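Local atomic coordinates of Endonuclease/exonuclease/phosphatase (Beutenbergia cavernae DSM 12333, PDB entry 4RUW), a protein that belongs to the endonuclease/exonuclease/phosphatase family, with a DNase I-like domain that carries a zinc ion, followed by an Ig-like domain. Residues V75-P89 / Q110-Y123. Numbering follows the deposited sequence.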
loop_
_atom_site.group_PDB
_atom_site.type_symbol
_atom_site.label_atom_id
_atom_site.label_comp_id
_atom_site.label_asym_id
_atom_site.label_seq_id
_atom_site.Cartn_x
_atom_site.Cartn_y
_atom_site.Cartn_z
ATOM N N VAL A 75 -11.782 10.027 -23.142
ATOM C CA VAL A 75 -10.485 9.587 -22.646
ATOM C C VAL A 75 -9.592 10.817 -22.494
ATOM O O VAL A 75 -9.323 11.511 -23.479
ATOM C CB VAL A 75 -9.846 8.572 -23.601
ATOM C CG1 VAL A 75 -8.543 8.059 -23.030
ATOM C CG2 VAL A 75 -10.813 7.414 -23.869
ATOM N N ASP A 76 -9.129 11.089 -21.275
ATOM C CA ASP A 76 -8.558 12.397 -20.951
ATOM C C ASP A 76 -7.219 12.280 -20.208
ATOM O O ASP A 76 -7.090 12.651 -19.033
ATOM C CB ASP A 76 -9.578 13.184 -20.119
ATOM C CG ASP A 76 -9.269 14.679 -20.031
ATOM O OD1 ASP A 76 -8.164 15.123 -20.394
ATOM O OD2 ASP A 76 -10.154 15.429 -19.573
ATOM N N GLU A 77 -6.213 11.766 -20.902
ATOM C CA GLU A 77 -4.881 11.704 -20.325
ATOM C C GLU A 77 -4.339 13.055 -19.814
ATOM O O GLU A 77 -3.635 13.082 -18.810
ATOM C CB GLU A 77 -3.889 11.057 -21.290
ATOM C CG GLU A 77 -4.153 9.583 -21.576
ATOM C CD GLU A 77 -5.023 9.336 -22.787
ATOM O OE1 GLU A 77 -5.640 10.297 -23.285
ATOM O OE2 GLU A 77 -5.088 8.171 -23.241
ATOM N N PRO A 78 -4.644 14.180 -20.496
ATOM C CA PRO A 78 -4.093 15.443 -19.972
ATOM C C PRO A 78 -4.542 15.782 -18.560
ATOM O O PRO A 78 -3.794 16.369 -17.793
ATOM C CB PRO A 78 -4.620 16.492 -20.960
ATOM C CG PRO A 78 -4.721 15.744 -22.235
ATOM C CD PRO A 78 -5.210 14.368 -21.846
ATOM N N ARG A 79 -5.750 15.421 -18.210
ATOM C CA ARG A 79 -6.267 15.692 -16.897
ATOM C C ARG A 79 -5.493 14.866 -15.840
ATOM O O ARG A 79 -5.140 15.350 -14.823
ATOM C CB ARG A 79 -7.742 15.373 -16.922
ATOM C CG ARG A 79 -8.522 16.082 -15.921
ATOM C CD ARG A 79 -9.996 15.930 -16.178
ATOM N NE ARG A 79 -10.676 16.294 -14.973
ATOM C CZ ARG A 79 -11.952 16.120 -14.751
ATOM N NH1 ARG A 79 -12.728 15.575 -15.652
ATOM N NH2 ARG A 79 -12.459 16.482 -13.627
ATOM N N ILE A 80 -5.206 13.613 -16.153
ATOM C CA ILE A 80 -4.383 12.758 -15.309
ATOM C C ILE A 80 -2.968 13.338 -15.190
ATOM O O ILE A 80 -2.415 13.463 -14.092
ATOM C CB ILE A 80 -4.328 11.320 -15.890
ATOM C CG1 ILE A 80 -5.729 10.681 -15.930
ATOM C CG2 ILE A 80 -3.323 10.450 -15.130
ATOM C CD1 ILE A 80 -6.443 10.625 -14.600
ATOM N N ALA A 81 -2.376 13.689 -16.324
ATOM C CA ALA A 81 -1.020 14.211 -16.330
ATOM C C ALA A 81 -0.893 15.501 -15.530
ATOM O O ALA A 81 0.109 15.725 -14.867
ATOM C CB ALA A 81 -0.545 14.416 -17.752
ATOM N N ALA A 82 -1.908 16.358 -15.602
ATOM C CA ALA A 82 -1.852 17.634 -14.889
ATOM C C ALA A 82 -1.811 17.419 -13.375
ATOM O O ALA A 82 -1.134 18.149 -12.656
ATOM C CB ALA A 82 -3.020 18.532 -15.280
ATOM N N VAL A 83 -2.524 16.407 -12.889
ATOM C CA VAL A 83 -2.488 16.087 -11.465
ATOM C C VAL A 83 -1.104 15.568 -11.067
ATOM O O VAL A 83 -0.526 16.014 -10.071
ATOM C CB VAL A 83 -3.573 15.065 -11.082
ATOM C CG1 VAL A 83 -3.336 14.530 -9.674
ATOM C CG2 VAL A 83 -4.958 15.695 -11.195
ATOM N N ILE A 84 -0.565 14.632 -11.846
ATOM C CA ILE A 84 0.780 14.132 -11.584
ATOM C C ILE A 84 1.802 15.275 -11.580
ATOM O O ILE A 84 2.629 15.367 -10.682
ATOM C CB ILE A 84 1.178 13.025 -12.579
ATOM C CG1 ILE A 84 0.229 11.826 -12.446
ATOM C CG2 ILE A 84 2.632 12.621 -12.377
ATOM C CD1 ILE A 84 0.344 10.803 -13.565
ATOM N N ARG A 85 1.722 16.155 -12.575
ATOM C CA ARG A 85 2.631 17.290 -12.680
ATOM C C ARG A 85 2.568 18.174 -11.436
ATOM O O ARG A 85 3.598 18.602 -10.916
ATOM C CB ARG A 85 2.257 18.103 -13.925
ATOM C CG ARG A 85 3.189 19.235 -14.291
ATOM C CD ARG A 85 2.721 19.920 -15.595
ATOM N NE ARG A 85 2.639 18.979 -16.717
ATOM C CZ ARG A 85 1.516 18.644 -17.350
ATOM N NH1 ARG A 85 0.354 19.187 -17.004
ATOM N NH2 ARG A 85 1.553 17.762 -18.342
ATOM N N ALA A 86 1.359 18.436 -10.956
ATOM C CA ALA A 86 1.167 19.295 -9.793
ATOM C C ALA A 86 1.708 18.653 -8.520
ATOM O O ALA A 86 2.274 19.334 -7.672
ATOM C CB ALA A 86 -0.301 19.635 -9.628
ATOM N N GLU A 87 1.538 17.340 -8.390
ATOM C CA GLU A 87 1.998 16.626 -7.202
ATOM C C GLU A 87 3.513 16.393 -7.236
ATOM O O GLU A 87 4.154 16.232 -6.198
ATOM C CB GLU A 87 1.253 15.300 -7.054
ATOM C CG GLU A 87 -0.257 15.444 -6.846
ATOM C CD GLU A 87 -0.640 16.005 -5.482
ATOM O OE1 GLU A 87 0.258 16.260 -4.643
ATOM O OE2 GLU A 87 -1.860 16.168 -5.244
ATOM N N ALA A 88 4.077 16.391 -8.442
ATOM C CA ALA A 88 5.519 16.282 -8.645
ATOM C C ALA A 88 6.194 15.136 -7.865
ATOM O O ALA A 88 7.203 15.343 -7.201
ATOM C CB ALA A 88 6.187 17.618 -8.334
ATOM N N PRO A 89 5.648 13.913 -7.951
ATOM C CA PRO A 89 6.319 12.809 -7.258
ATOM C C PRO A 89 7.642 12.437 -7.933
ATOM O O PRO A 89 7.850 12.704 -9.116
ATOM C CB PRO A 89 5.320 11.662 -7.410
ATOM C CG PRO A 89 4.619 11.963 -8.703
ATOM C CD PRO A 89 4.470 13.455 -8.711
ATOM N N GLN A 110 -2.132 4.466 -24.120
ATOM C CA GLN A 110 -2.092 5.400 -22.994
ATOM C C GLN A 110 -0.699 5.611 -22.391
ATOM O O GLN A 110 -0.369 6.736 -22.027
ATOM C CB GLN A 110 -3.127 5.043 -21.925
ATOM C CG GLN A 110 -4.528 4.911 -22.493
ATOM C CD GLN A 110 -5.582 4.955 -21.419
ATOM O OE1 GLN A 110 -5.649 4.078 -20.556
ATOM N NE2 GLN A 110 -6.421 5.983 -21.462
ATOM N N PRO A 111 0.125 4.549 -22.283
ATOM C CA PRO A 111 1.468 4.818 -21.751
ATOM C C PRO A 111 2.245 5.810 -22.622
ATOM O O PRO A 111 2.923 6.688 -22.088
ATOM C CB PRO A 111 2.134 3.435 -21.767
ATOM C CG PRO A 111 0.999 2.482 -21.654
ATOM C CD PRO A 111 -0.109 3.100 -22.444
ATOM N N ALA A 112 2.132 5.695 -23.942
ATOM C CA ALA A 112 2.840 6.612 -24.824
ATOM C C ALA A 112 2.293 8.028 -24.684
ATOM O O ALA A 112 3.049 9.001 -24.703
ATOM C CB ALA A 112 2.751 6.143 -26.259
ATOM N N ARG A 113 0.979 8.153 -24.538
ATOM C CA ARG A 113 0.374 9.469 -24.407
ATOM C C ARG A 113 0.762 10.134 -23.079
ATOM O O ARG A 113 1.092 11.322 -23.033
ATOM C CB ARG A 113 -1.144 9.367 -24.566
ATOM C CG ARG A 113 -1.884 10.683 -24.415
ATOM C CD ARG A 113 -1.367 11.761 -25.351
ATOM N NE ARG A 113 -2.251 12.923 -25.300
ATOM C CZ ARG A 113 -1.882 14.172 -25.562
ATOM N NH1 ARG A 113 -0.631 14.447 -25.907
ATOM N NH2 ARG A 113 -2.773 15.146 -25.464
ATOM N N LEU A 114 0.733 9.364 -21.996
ATOM C CA LEU A 114 1.141 9.895 -20.701
ATOM C C LEU A 114 2.618 10.300 -20.715
ATOM O O LEU A 114 2.987 11.345 -20.188
ATOM C CB LEU A 114 0.838 8.908 -19.574
ATOM C CG LEU A 114 -0.643 8.717 -19.262
ATOM C CD1 LEU A 114 -0.845 7.453 -18.440
ATOM C CD2 LEU A 114 -1.171 9.953 -18.525
ATOM N N ALA A 115 3.454 9.485 -21.348
ATOM C CA ALA A 115 4.872 9.813 -21.477
ATOM C C ALA A 115 5.073 11.110 -22.263
ATOM O O ALA A 115 5.896 11.941 -21.898
ATOM C CB ALA A 115 5.623 8.677 -22.132
ATOM N N GLU A 116 4.300 11.295 -23.329
ATOM C CA GLU A 116 4.397 12.519 -24.114
ATOM C C GLU A 116 4.015 13.738 -23.271
ATOM O O GLU A 116 4.694 14.763 -23.298
ATOM C CB GLU A 116 3.493 12.417 -25.341
ATOM C CG GLU A 116 3.467 13.662 -26.191
ATOM C CD GLU A 116 2.595 13.495 -27.410
ATOM O OE1 GLU A 116 1.420 13.081 -27.263
ATOM O OE2 GLU A 116 3.098 13.760 -28.518
ATOM N N LEU A 117 2.936 13.612 -22.514
ATOM C CA LEU A 117 2.436 14.712 -21.700
ATOM C C LEU A 117 3.357 15.104 -20.547
ATOM O O LEU A 117 3.320 16.247 -20.090
ATOM C CB LEU A 117 1.051 14.370 -21.149
ATOM C CG LEU A 117 -0.080 14.386 -22.177
ATOM C CD1 LEU A 117 -1.236 13.544 -21.680
ATOM C CD2 LEU A 117 -0.524 15.817 -22.452
ATOM N N LEU A 118 4.171 14.164 -20.070
ATOM C CA LEU A 118 4.959 14.374 -18.854
ATOM C C LEU A 118 6.466 14.427 -19.103
ATOM O O LEU A 118 7.238 14.637 -18.168
ATOM C CB LEU A 118 4.615 13.305 -17.807
ATOM C CG LEU A 118 3.227 13.474 -17.177
ATOM C CD1 LEU A 118 2.777 12.213 -16.463
ATOM C CD2 LEU A 118 3.203 14.676 -16.232
ATOM N N ALA A 119 6.887 14.263 -20.355
ATOM C CA ALA A 119 8.310 14.276 -20.685
ATOM C C ALA A 119 8.984 15.569 -20.237
ATOM O O ALA A 119 10.055 15.545 -19.623
ATOM C CB ALA A 119 8.518 14.057 -22.171
ATOM N N ALA A 120 8.354 16.703 -20.528
ATOM C CA ALA A 120 8.960 17.991 -20.208
ATOM C C ALA A 120 9.005 18.234 -18.701
ATOM O O ALA A 120 9.723 19.110 -18.220
ATOM C CB ALA A 120 8.221 19.119 -20.919
ATOM N N ASP A 121 8.230 17.455 -17.959
ATOM C CA ASP A 121 8.216 17.538 -16.506
ATOM C C ASP A 121 9.219 16.583 -15.882
ATOM O O ASP A 121 9.316 16.489 -14.658
ATOM C CB ASP A 121 6.813 17.242 -15.997
ATOM C CG ASP A 121 5.791 18.161 -16.613
ATOM O OD1 ASP A 121 5.849 19.361 -16.293
ATOM O OD2 ASP A 121 4.956 17.700 -17.426
ATOM N N GLY A 122 9.951 15.866 -16.730
ATOM C CA GLY A 122 11.034 15.014 -16.280
ATOM C C GLY A 122 10.713 13.534 -16.174
ATOM O O GLY A 122 11.599 12.741 -15.857
ATOM N N TYR A 123 9.464 13.147 -16.434
ATOM C CA TYR A 123 9.073 11.743 -16.302
ATOM C C TYR A 123 9.416 10.971 -17.558
ATOM O O TYR A 123 8.540 10.557 -18.311
ATOM C CB TYR A 123 7.586 11.619 -15.947
ATOM C CG TYR A 123 7.287 12.260 -14.617
ATOM C CD1 TYR A 123 7.406 11.542 -13.429
ATOM C CD2 TYR A 123 6.943 13.606 -14.544
ATOM C CE1 TYR A 123 7.175 12.149 -12.204
ATOM C CE2 TYR A 123 6.705 14.217 -13.335
ATOM C CZ TYR A 123 6.828 13.489 -12.169
ATOM O OH TYR A 123 6.595 14.113 -10.971
#
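The side chain of E77 is a knob in the hollow formed by Q110, R113, L114 and L117. Its CB lies 3.7 Å from both R113 CG and L117 CD1. The chain bends at chi2 (92°), and OE2 accepts a hydrogen bond from Q110 NE2 at 3.1 Å. That donor arrives from above the carboxylate plane. Q110 NE2 is also hydrogen-bonded to T65 O, and Q110 OE1 accepts a hydrogen bond from H98 N; H98 is a zinc ligand. One turn on, A81 is a small bump. Its CB fits between L117 CB (3.8 Å) and L118 CG (3.9 Å). L118 CD1 lies 4.0 Å from I84 CD1, the two side chains crossing at about a right angle. Helices 77-87 and 110-118 cross at -49°; the axes come within 9.5 Å at their closest. They lie side by side on one sheet of the DNase I-like fold. I80 rests on W61, while I84 and L114 rest on L94. A Schellman motif with G122 as C-prime ends the second helical run. Here R85 reaches over. Its NE donates an almost straight hydrogen bond to D121 OD2 (2.7 Å, 174°), part of a salt bridge, and NH2 donates another to L117 O. Both partners sit at the edge of the guanidinium. I84 CG2 approaches Y123 CZ. Y123 OH donates to a lone pair of P89 O (2.6 Å), in the carbonyl plane.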